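Local coordinates for sulfur oxidation protein SOXB (Thermus thermophilus, PDB 2WDD) that probably hydrolyses the sulfur-sulfur bond of a cysteine S-thiosulfonate in the sulfur oxidation pathway, using a two-manganese site of the 5'-nucleotidase family, at residues 90-95 against 410-415. Sequence-based numbering, arbitrary orientation. Where two conformers were deposited one is given.
Sequences DFVELA and ILPGQA
A chi1 of -175° sets the F91 ring opposite its own backbone N and lays it along the flank of its helix to meet L411, whose CG, anti to its carbonyl carbon (chi1 -61°), turns that side chain toward the helix. The two side chains cross at about a right angle, L411 CD2 coming obliquely to the ring at 3.8 Å from F91 CE2. The same methyl lies 4.0 Å from A95 CB, one turn further on, which L411 CD1 also touches; A95 CB in turn sits over one ring face of F91, offset toward the rim. Beside this cluster both methyls of V92 reach toward P412 CD, with V92 CG1 4.0 Å from P412 CD. The loop is braced from within: L411 N donates to Q414 OE1 in the carbonyl plane, 2.9 Å and nearly straight (173°). Y45 also touches L411, and P412 O accepts a hydrogen bond from R96 NH2. The contact is apolar packing away from the manganese site, joining the start of helix 91-98 to a type II beta turn, L411 to Q414, in the region matched to the 5'-nucleotidase C-terminal domain; G413 and Q414 form a G1 beta bulge opposite S367.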
loop_
_atom_site.group_PDB
_atom_site.type_symbol
_atom_site.label_atom_id
_atom_site.label_comp_id
_atom_site.label_asym_id
_atom_site.label_seq_id
_atom_site.Cartn_x
_atom_site.Cartn_y
_atom_site.Cartn_z
ATOM N N ASP A 90 -8.841 18.299 -6.557
ATOM C CA ASP A 90 -9.241 19.168 -5.436
ATOM C C ASP A 90 -8.680 18.745 -4.093
ATOM O O ASP A 90 -9.213 19.128 -3.050
ATOM C CB ASP A 90 -10.773 19.261 -5.311
ATOM C CG ASP A 90 -11.463 19.587 -6.626
ATOM O OD1 ASP A 90 -10.940 20.419 -7.395
ATOM O OD2 ASP A 90 -12.562 19.043 -6.854
ATOM N N PHE A 91 -7.610 17.957 -4.097
ATOM C CA PHE A 91 -7.120 17.403 -2.841
ATOM C C PHE A 91 -6.928 18.343 -1.664
ATOM O O PHE A 91 -7.494 18.111 -0.593
ATOM C CB PHE A 91 -5.902 16.505 -3.018
ATOM C CG PHE A 91 -5.472 15.843 -1.744
ATOM C CD1 PHE A 91 -6.137 14.718 -1.273
ATOM C CD2 PHE A 91 -4.471 16.400 -0.964
ATOM C CE1 PHE A 91 -5.760 14.117 -0.072
ATOM C CE2 PHE A 91 -4.111 15.832 0.248
ATOM C CZ PHE A 91 -4.752 14.683 0.693
ATOM N N VAL A 92 -6.081 19.354 -1.822
ATOM C CA VAL A 92 -5.821 20.228 -0.689
ATOM C C VAL A 92 -7.110 20.868 -0.179
ATOM O O VAL A 92 -7.361 20.889 1.030
ATOM C CB VAL A 92 -4.747 21.275 -0.992
ATOM C CG1 VAL A 92 -4.622 22.248 0.181
ATOM C CG2 VAL A 92 -3.413 20.597 -1.290
ATOM N N GLU A 93 -7.931 21.372 -1.102
ATOM C CA GLU A 93 -9.185 22.008 -0.716
ATOM C C GLU A 93 -10.069 21.049 0.075
ATOM O O GLU A 93 -10.610 21.415 1.123
ATOM C CB GLU A 93 -9.931 22.534 -1.946
ATOM C CG GLU A 93 -9.172 23.610 -2.709
ATOM C CD GLU A 93 -10.024 24.312 -3.750
ATOM O OE1 GLU A 93 -11.127 24.784 -3.405
ATOM O OE2 GLU A 93 -9.579 24.411 -4.913
ATOM N N LEU A 94 -10.189 19.814 -0.399
ATOM C CA LEU A 94 -11.014 18.828 0.294
ATOM C C LEU A 94 -10.408 18.357 1.615
ATOM O O LEU A 94 -11.134 18.031 2.550
ATOM C CB LEU A 94 -11.357 17.650 -0.621
ATOM C CG LEU A 94 -12.166 18.088 -1.846
ATOM C CD1 LEU A 94 -12.585 16.881 -2.678
ATOM C CD2 LEU A 94 -13.390 18.916 -1.422
ATOM N N ALA A 95 -9.078 18.342 1.701
ATOM C CA ALA A 95 -8.424 17.953 2.943
ATOM C C ALA A 95 -8.735 19.013 4.012
ATOM O O ALA A 95 -8.966 18.683 5.185
ATOM C CB ALA A 95 -6.909 17.816 2.720
ATOM N N ILE A 410 1.747 15.525 3.189
ATOM C CA ILE A 410 1.922 16.740 4.003
ATOM C C ILE A 410 1.271 17.917 3.292
ATOM O O ILE A 410 1.561 18.192 2.132
ATOM C CB ILE A 410 3.418 17.034 4.228
ATOM C CG1 ILE A 410 4.138 15.777 4.709
ATOM C CG2 ILE A 410 3.600 18.183 5.219
ATOM C CD1 ILE A 410 3.577 15.252 5.982
ATOM N N LEU A 411 0.394 18.623 3.993
ATOM C CA LEU A 411 -0.312 19.749 3.389
ATOM C C LEU A 411 0.542 21.004 3.405
ATOM O O LEU A 411 1.461 21.136 4.217
ATOM C CB LEU A 411 -1.603 20.032 4.156
ATOM C CG LEU A 411 -2.649 18.915 4.224
ATOM C CD1 LEU A 411 -3.903 19.440 4.959
ATOM C CD2 LEU A 411 -2.995 18.469 2.809
ATOM N N PRO A 412 0.199 21.978 2.556
ATOM C CA PRO A 412 0.949 23.236 2.590
ATOM C C PRO A 412 0.838 23.857 3.979
ATOM O O PRO A 412 -0.247 23.896 4.570
ATOM C CB PRO A 412 0.207 24.108 1.571
ATOM C CG PRO A 412 -0.427 23.126 0.629
ATOM C CD PRO A 412 -0.813 21.961 1.481
ATOM N N GLY A 413 1.965 24.328 4.503
ATOM C CA GLY A 413 2.011 24.948 5.813
ATOM C C GLY A 413 2.100 23.976 6.973
ATOM O O GLY A 413 2.219 24.389 8.129
ATOM N N GLN A 414 2.053 22.677 6.674
ATOM C CA GLN A 414 2.105 21.654 7.708
ATOM C C GLN A 414 3.534 21.300 8.113
ATOM O O GLN A 414 4.434 21.269 7.278
ATOM C CB GLN A 414 1.334 20.394 7.271
ATOM C CG GLN A 414 1.309 19.301 8.328
ATOM C CD GLN A 414 0.487 18.076 7.935
ATOM O OE1 GLN A 414 0.103 17.904 6.775
ATOM N NE2 GLN A 414 0.234 17.209 8.905
ATOM N N ALA A 415 3.736 21.050 9.401
ATOM C CA ALA A 415 5.050 20.675 9.896
ATOM C C ALA A 415 5.310 19.194 9.641
ATOM O O ALA A 415 4.424 18.354 9.838
ATOM C CB ALA A 415 5.156 20.976 11.397
#